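Long-range contact in cytochrome P450 monooxygenase (Rhodococcus sp. ECU0066, PDB 6KBH), which is probably a self-sufficient monooxygenase whose single chain carries FMN, a 2Fe-2S cluster and heme, presumably relaying electrons in that order: residues W332-T337 with L353-S358. Numbering follows the deposited sequence.
Sequences WRRLVT and LLIVNS. With HEM (protoporphyrin IX containing Fe), chain C.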
ATOM      1  N   TRP A 332     -16.267  -0.862 -14.380  1.00 59.22           N
ATOM      2  CA  TRP A 332     -15.344  -1.115 -15.475  1.00 57.93           C
ATOM      3  C   TRP A 332     -15.956  -2.181 -16.371  1.00 63.06           C
ATOM      4  O   TRP A 332     -17.048  -2.690 -16.101  1.00 65.43           O
ATOM      5  CB  TRP A 332     -13.959  -1.520 -14.955  1.00 64.29           C
ATOM      6  CG  TRP A 332     -12.852  -1.185 -15.905  1.00 61.92           C
ATOM      7  CD1 TRP A 332     -11.977  -2.057 -16.484  1.00 64.26           C
ATOM      8  CD2 TRP A 332     -12.508   0.116 -16.398  1.00 58.52           C
ATOM      9  NE1 TRP A 332     -11.107  -1.381 -17.301  1.00 66.54           N
ATOM     10  CE2 TRP A 332     -11.412  -0.045 -17.267  1.00 63.16           C
ATOM     11  CE3 TRP A 332     -13.020   1.400 -16.188  1.00 70.50           C
ATOM     12  CZ2 TRP A 332     -10.816   1.030 -17.926  1.00 66.02           C
ATOM     13  CZ3 TRP A 332     -12.428   2.469 -16.844  1.00 67.56           C
ATOM     14  CH2 TRP A 332     -11.337   2.276 -17.701  1.00 70.81           C
ATOM     15  N   ARG A 333     -15.257  -2.521 -17.453  1.00 60.93           N
ATOM     16  CA  ARG A 333     -15.875  -3.291 -18.521  1.00 64.03           C
ATOM     17  C   ARG A 333     -14.945  -4.381 -19.029  1.00 61.91           C
ATOM     18  O   ARG A 333     -13.735  -4.174 -19.156  1.00 67.29           O
ATOM     19  CB  ARG A 333     -16.293  -2.374 -19.680  1.00 61.15           C
ATOM     20  CG  ARG A 333     -17.358  -1.365 -19.277  1.00 63.15           C
ATOM     21  CD  ARG A 333     -17.771  -0.482 -20.430  1.00 68.66           C
ATOM     22  NE  ARG A 333     -16.711   0.415 -20.859  1.00 70.80           N
ATOM     23  CZ  ARG A 333     -16.746   1.106 -21.990  1.00 67.81           C
ATOM     24  NH1 ARG A 333     -17.793   0.990 -22.800  1.00 70.30           N
ATOM     25  NH2 ARG A 333     -15.741   1.904 -22.313  1.00 64.11           N
ATOM     26  N   ARG A 334     -15.532  -5.539 -19.324  1.00 63.82           N
ATOM     27  CA  ARG A 334     -14.830  -6.661 -19.925  1.00 72.15           C
ATOM     28  C   ARG A 334     -15.732  -7.303 -20.970  1.00 75.67           C
ATOM     29  O   ARG A 334     -16.961  -7.217 -20.888  1.00 71.86           O
ATOM     30  CB  ARG A 334     -14.410  -7.701 -18.873  1.00 71.03           C
ATOM     31  CG  ARG A 334     -13.229  -7.268 -18.010  1.00 79.06           C
ATOM     32  CD  ARG A 334     -11.936  -7.248 -18.814  1.00 75.68           C
ATOM     33  NE  ARG A 334     -10.776  -6.927 -17.989  1.00 68.03           N
ATOM     34  CZ  ARG A 334     -10.304  -5.697 -17.806  1.00 67.42           C
ATOM     35  NH1 ARG A 334     -10.893  -4.661 -18.383  1.00 67.45           N
ATOM     36  NH2 ARG A 334      -9.241  -5.503 -17.039  1.00 69.20           N
ATOM     37  N   LEU A 335     -15.111  -7.937 -21.958  1.00 80.03           N
ATOM     38  CA  LEU A 335     -15.821  -8.599 -23.046  1.00 78.13           C
ATOM     39  C   LEU A 335     -15.670 -10.105 -22.880  1.00 91.23           C
ATOM     40  O   LEU A 335     -14.553 -10.629 -22.943  1.00 92.85           O
ATOM     41  CB  LEU A 335     -15.282  -8.146 -24.403  1.00 75.13           C
ATOM     42  CG  LEU A 335     -15.767  -8.889 -25.651  1.00 80.16           C
ATOM     43  CD1 LEU A 335     -17.272  -8.747 -25.819  1.00 68.68           C
ATOM     44  CD2 LEU A 335     -15.035  -8.384 -26.886  1.00 79.07           C
ATOM     45  N   VAL A 336     -16.791 -10.795 -22.660  1.00 86.08           N
ATOM     46  CA  VAL A 336     -16.754 -12.241 -22.477  1.00 78.61           C
ATOM     47  C   VAL A 336     -16.374 -12.903 -23.793  1.00 81.27           C
ATOM     48  O   VAL A 336     -16.934 -12.588 -24.850  1.00 83.75           O
ATOM     49  CB  VAL A 336     -18.105 -12.753 -21.959  1.00 74.81           C
ATOM     50  CG1 VAL A 336     -18.019 -14.230 -21.632  1.00 68.37           C
ATOM     51  CG2 VAL A 336     -18.543 -11.958 -20.739  1.00 72.53           C
ATOM     52  N   THR A 337     -15.410 -13.824 -23.737  1.00 83.24           N
ATOM     53  CA  THR A 337     -14.869 -14.450 -24.937  1.00 83.18           C
ATOM     54  C   THR A 337     -15.396 -15.859 -25.180  1.00 82.11           C
ATOM     55  O   THR A 337     -15.188 -16.398 -26.272  1.00 83.68           O
ATOM     56  CB  THR A 337     -13.336 -14.496 -24.869  1.00 74.47           C
ATOM     57  OG1 THR A 337     -12.929 -15.461 -23.891  1.00 86.22           O
ATOM     58  CG2 THR A 337     -12.774 -13.132 -24.490  1.00 78.45           C
ATOM     59  N   LEU A 353     -19.476  -7.035 -20.065  1.00 77.54           N
ATOM     60  CA  LEU A 353     -19.632  -7.002 -18.619  1.00 76.09           C
ATOM     61  C   LEU A 353     -19.487  -5.584 -18.089  1.00 72.78           C
ATOM     62  O   LEU A 353     -18.597  -4.839 -18.509  1.00 68.49           O
ATOM     63  CB  LEU A 353     -18.608  -7.915 -17.942  1.00 62.89           C
ATOM     64  CG  LEU A 353     -18.828  -9.417 -18.143  1.00 76.39           C
ATOM     65  CD1 LEU A 353     -17.934 -10.231 -17.207  1.00 68.80           C
ATOM     66  CD2 LEU A 353     -20.295  -9.782 -17.949  1.00 71.38           C
ATOM     67  N   LEU A 354     -20.379  -5.210 -17.176  1.00 65.63           N
ATOM     68  CA  LEU A 354     -20.219  -4.010 -16.360  1.00 57.23           C
ATOM     69  C   LEU A 354     -19.919  -4.478 -14.940  1.00 70.20           C
ATOM     70  O   LEU A 354     -20.829  -4.861 -14.199  1.00 69.78           O
ATOM     71  CB  LEU A 354     -21.460  -3.131 -16.399  1.00 52.19           C
ATOM     72  CG  LEU A 354     -21.210  -1.772 -15.748  1.00 58.44           C
ATOM     73  CD1 LEU A 354     -20.166  -1.005 -16.545  1.00 57.97           C
ATOM     74  CD2 LEU A 354     -22.489  -0.965 -15.621  1.00 54.00           C
ATOM     75  N   ILE A 355     -18.645  -4.450 -14.565  1.00 56.04           N
ATOM     76  CA  ILE A 355     -18.202  -4.932 -13.265  1.00 57.94           C
ATOM     77  C   ILE A 355     -18.066  -3.723 -12.342  1.00 61.69           C
ATOM     78  O   ILE A 355     -17.188  -2.874 -12.522  1.00 65.82           O
ATOM     79  CB  ILE A 355     -16.905  -5.747 -13.382  1.00 62.87           C
ATOM     80  CG1 ILE A 355     -15.780  -4.947 -14.047  1.00 61.49           C
ATOM     81  CG2 ILE A 355     -17.168  -7.003 -14.203  1.00 64.67           C
ATOM     82  CD1 ILE A 355     -14.600  -5.795 -14.483  1.00 61.02           C
ATOM     83  N   VAL A 356     -18.953  -3.632 -11.355  1.00 61.66           N
ATOM     84  CA  VAL A 356     -19.128  -2.401 -10.581  1.00 62.97           C
ATOM     85  C   VAL A 356     -18.098  -2.427  -9.456  1.00 72.48           C
ATOM     86  O   VAL A 356     -18.328  -2.986  -8.381  1.00 61.17           O
ATOM     87  CB  VAL A 356     -20.558  -2.248 -10.065  1.00 61.60           C
ATOM     88  CG1 VAL A 356     -20.740  -0.893  -9.408  1.00 58.85           C
ATOM     89  CG2 VAL A 356     -21.553  -2.427 -11.205  1.00 57.48           C
ATOM     90  N   ASN A 357     -16.939  -1.807  -9.720  1.00 66.61           N
ATOM     91  CA  ASN A 357     -15.913  -1.655  -8.694  1.00 68.19           C
ATOM     92  C   ASN A 357     -16.474  -0.979  -7.452  1.00 72.64           C
ATOM     93  O   ASN A 357     -16.119  -1.337  -6.320  1.00 64.71           O
ATOM     94  CB  ASN A 357     -14.737  -0.835  -9.235  1.00 78.93           C
ATOM     95  CG  ASN A 357     -14.238  -1.332 -10.578  1.00 74.77           C
ATOM     96  OD1 ASN A 357     -14.921  -1.198 -11.594  1.00 73.90           O
ATOM     97  ND2 ASN A 357     -13.025  -1.876 -10.594  1.00 67.29           N
ATOM     98  N   SER A 358     -17.344   0.016  -7.648  1.00 61.57           N
ATOM     99  CA  SER A 358     -17.894   0.751  -6.516  1.00 68.22           C
ATOM    100  C   SER A 358     -18.744  -0.154  -5.635  1.00 67.62           C
ATOM    101  O   SER A 358     -18.724  -0.032  -4.405  1.00 66.52           O
ATOM    102  CB  SER A 358     -18.714   1.941  -7.012  1.00 70.16           C
ATOM    103  OG  SER A 358     -19.079   2.785  -5.935  1.00 79.08           O
TER
HETATM  104  CHA HEM C 802      -5.471   0.834 -16.105  1.00 72.55           C
HETATM  105  CHB HEM C 802      -8.070   3.135 -12.445  1.00 63.93           C
HETATM  106  CHC HEM C 802      -4.444   6.983 -12.214  1.00 71.37           C
HETATM  107  CHD HEM C 802      -1.893   4.671 -15.841  1.00 75.61           C
HETATM  108  C1A HEM C 802      -6.360   1.346 -15.061  1.00 72.69           C
HETATM  109  C2A HEM C 802      -7.527   0.477 -14.866  1.00 58.52           C
HETATM  110  C3A HEM C 802      -8.245   1.110 -13.850  1.00 62.31           C
HETATM  111  C4A HEM C 802      -7.442   2.318 -13.525  1.00 54.12           C
HETATM  112  CMA HEM C 802      -9.537   0.659 -13.243  1.00 59.17           C
HETATM  113  CAA HEM C 802      -7.875  -0.805 -15.558  1.00 61.54           C
HETATM  114  CBA HEM C 802      -7.652  -2.038 -14.739  1.00 63.91           C
HETATM  115  CGA HEM C 802      -7.742  -3.378 -15.389  1.00 66.22           C
HETATM  116  O1A HEM C 802      -8.335  -3.271 -16.495  1.00 78.76           O
HETATM  117  O2A HEM C 802      -7.201  -4.245 -14.649  1.00 62.93           O
HETATM  118  C1B HEM C 802      -7.366   4.388 -12.028  1.00 62.92           C
HETATM  119  C2B HEM C 802      -7.852   5.347 -10.933  1.00 72.66           C
HETATM  120  C3B HEM C 802      -6.710   6.546 -10.864  1.00 59.53           C
HETATM  121  C4B HEM C 802      -5.682   6.182 -11.918  1.00 64.04           C
HETATM  122  CMB HEM C 802      -9.092   5.221 -10.115  1.00 76.81           C
HETATM  123  CAB HEM C 802      -6.692   7.745  -9.979  1.00 62.85           C
HETATM  124  CBB HEM C 802      -6.856   7.536  -8.513  1.00 68.12           C
HETATM  125  C1C HEM C 802      -3.571   6.420 -13.283  1.00 75.70           C
HETATM  126  C2C HEM C 802      -2.433   7.280 -13.473  1.00 69.59           C
HETATM  127  C3C HEM C 802      -1.713   6.667 -14.474  1.00 74.99           C
HETATM  128  C4C HEM C 802      -2.496   5.481 -14.785  1.00 70.29           C
HETATM  129  CMC HEM C 802      -2.104   8.544 -12.749  1.00 69.16           C
HETATM  130  CAC HEM C 802      -0.413   7.130 -15.055  1.00 78.89           C
HETATM  131  CBC HEM C 802      -0.355   7.698 -16.428  1.00 75.69           C
HETATM  132  C1D HEM C 802      -2.758   3.511 -16.084  1.00 63.44           C
HETATM  133  C2D HEM C 802      -2.216   2.614 -17.158  1.00 60.68           C
HETATM  134  C3D HEM C 802      -3.336   1.406 -17.248  1.00 66.16           C
HETATM  135  C4D HEM C 802      -4.351   1.790 -16.209  1.00 67.02           C
HETATM  136  CMD HEM C 802      -0.963   2.803 -17.939  1.00 76.36           C
HETATM  137  CAD HEM C 802      -3.312   0.218 -18.143  1.00 75.64           C
HETATM  138  CBD HEM C 802      -2.402  -0.888 -17.721  1.00 59.85           C
HETATM  139  CGD HEM C 802      -2.646  -2.228 -18.315  1.00 68.09           C
HETATM  140  O1D HEM C 802      -3.808  -2.235 -18.787  1.00 73.85           O
HETATM  141  O2D HEM C 802      -1.642  -2.970 -18.168  1.00 65.26           O
HETATM  142  NA  HEM C 802      -6.286   2.486 -14.253  1.00 70.35           N
HETATM  143  NB  HEM C 802      -6.039   4.841 -12.569  1.00 67.37           N
HETATM  144  NC  HEM C 802      -3.633   5.301 -14.082  1.00 75.22           N
HETATM  145  ND  HEM C 802      -4.055   3.079 -15.391  1.00 64.76           N
HETATM  146 FE   HEM C 802      -5.140   4.059 -14.059  1.00 75.70          FE
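Trp332 and Arg334 pair with Ile355 and Leu353 as antiparallel neighbours in the mixed beta sheet of the P450 domain; Arg334 bonds a heme propionate while the Trp332 ring packs against the propionate's arm. Arg334 NH2 gives an almost straight hydrogen bond to heme O1A (172°), and the propionate carbon CGA lies in the guanidinium plane, at its edge. The chain bends at chi2 (-70°), which lets NH1 turn back to Arg333 O at 3.0 Å; this second grip, though bent, probably restrains the rotation of the guanidinium. A leucine in place of Arg334 would probably leave this propionate oxygen without the arginine's bond and charge, and Arg333 O without the NH1 bond. His133, Arg137 and His391 also hydrogen-bond the heme. The flat Trp332 indole suits its place beneath the cofactor's rim: the arm's CAA stands above the ring plane at the NE1 corner, 3.7 Å from NE1, with methyl CMA over the same face.

Each pair is closed by two backbone hydrogen bonds: Trp332 N donates to Ile355 O at 2.9 Å, Leu353 N to Arg334 O at 2.7 Å, and the reverse bonds complete both. Between them lies the non-hydrogen-bonded pair Arg333 and Leu354, whose side chains turn to the other face. There the aliphatic part of Arg333 crosses Leu354, CG to CD1 3.9 Å. The Arg333 guanidinium reaches Glu101 O, Ala99 O and Tyr75; a long side chain ending in several N-H donors suits this buried site.

On the face shared with Arg334, Ile355 CD1 packs on Arg334 CG. Both residues touch Phe88 of helix 81-89, just as Val336 and Leu353, further along the strands, share Phe94. There Val336 CG2 lies 3.6 Å from Leu353 CG.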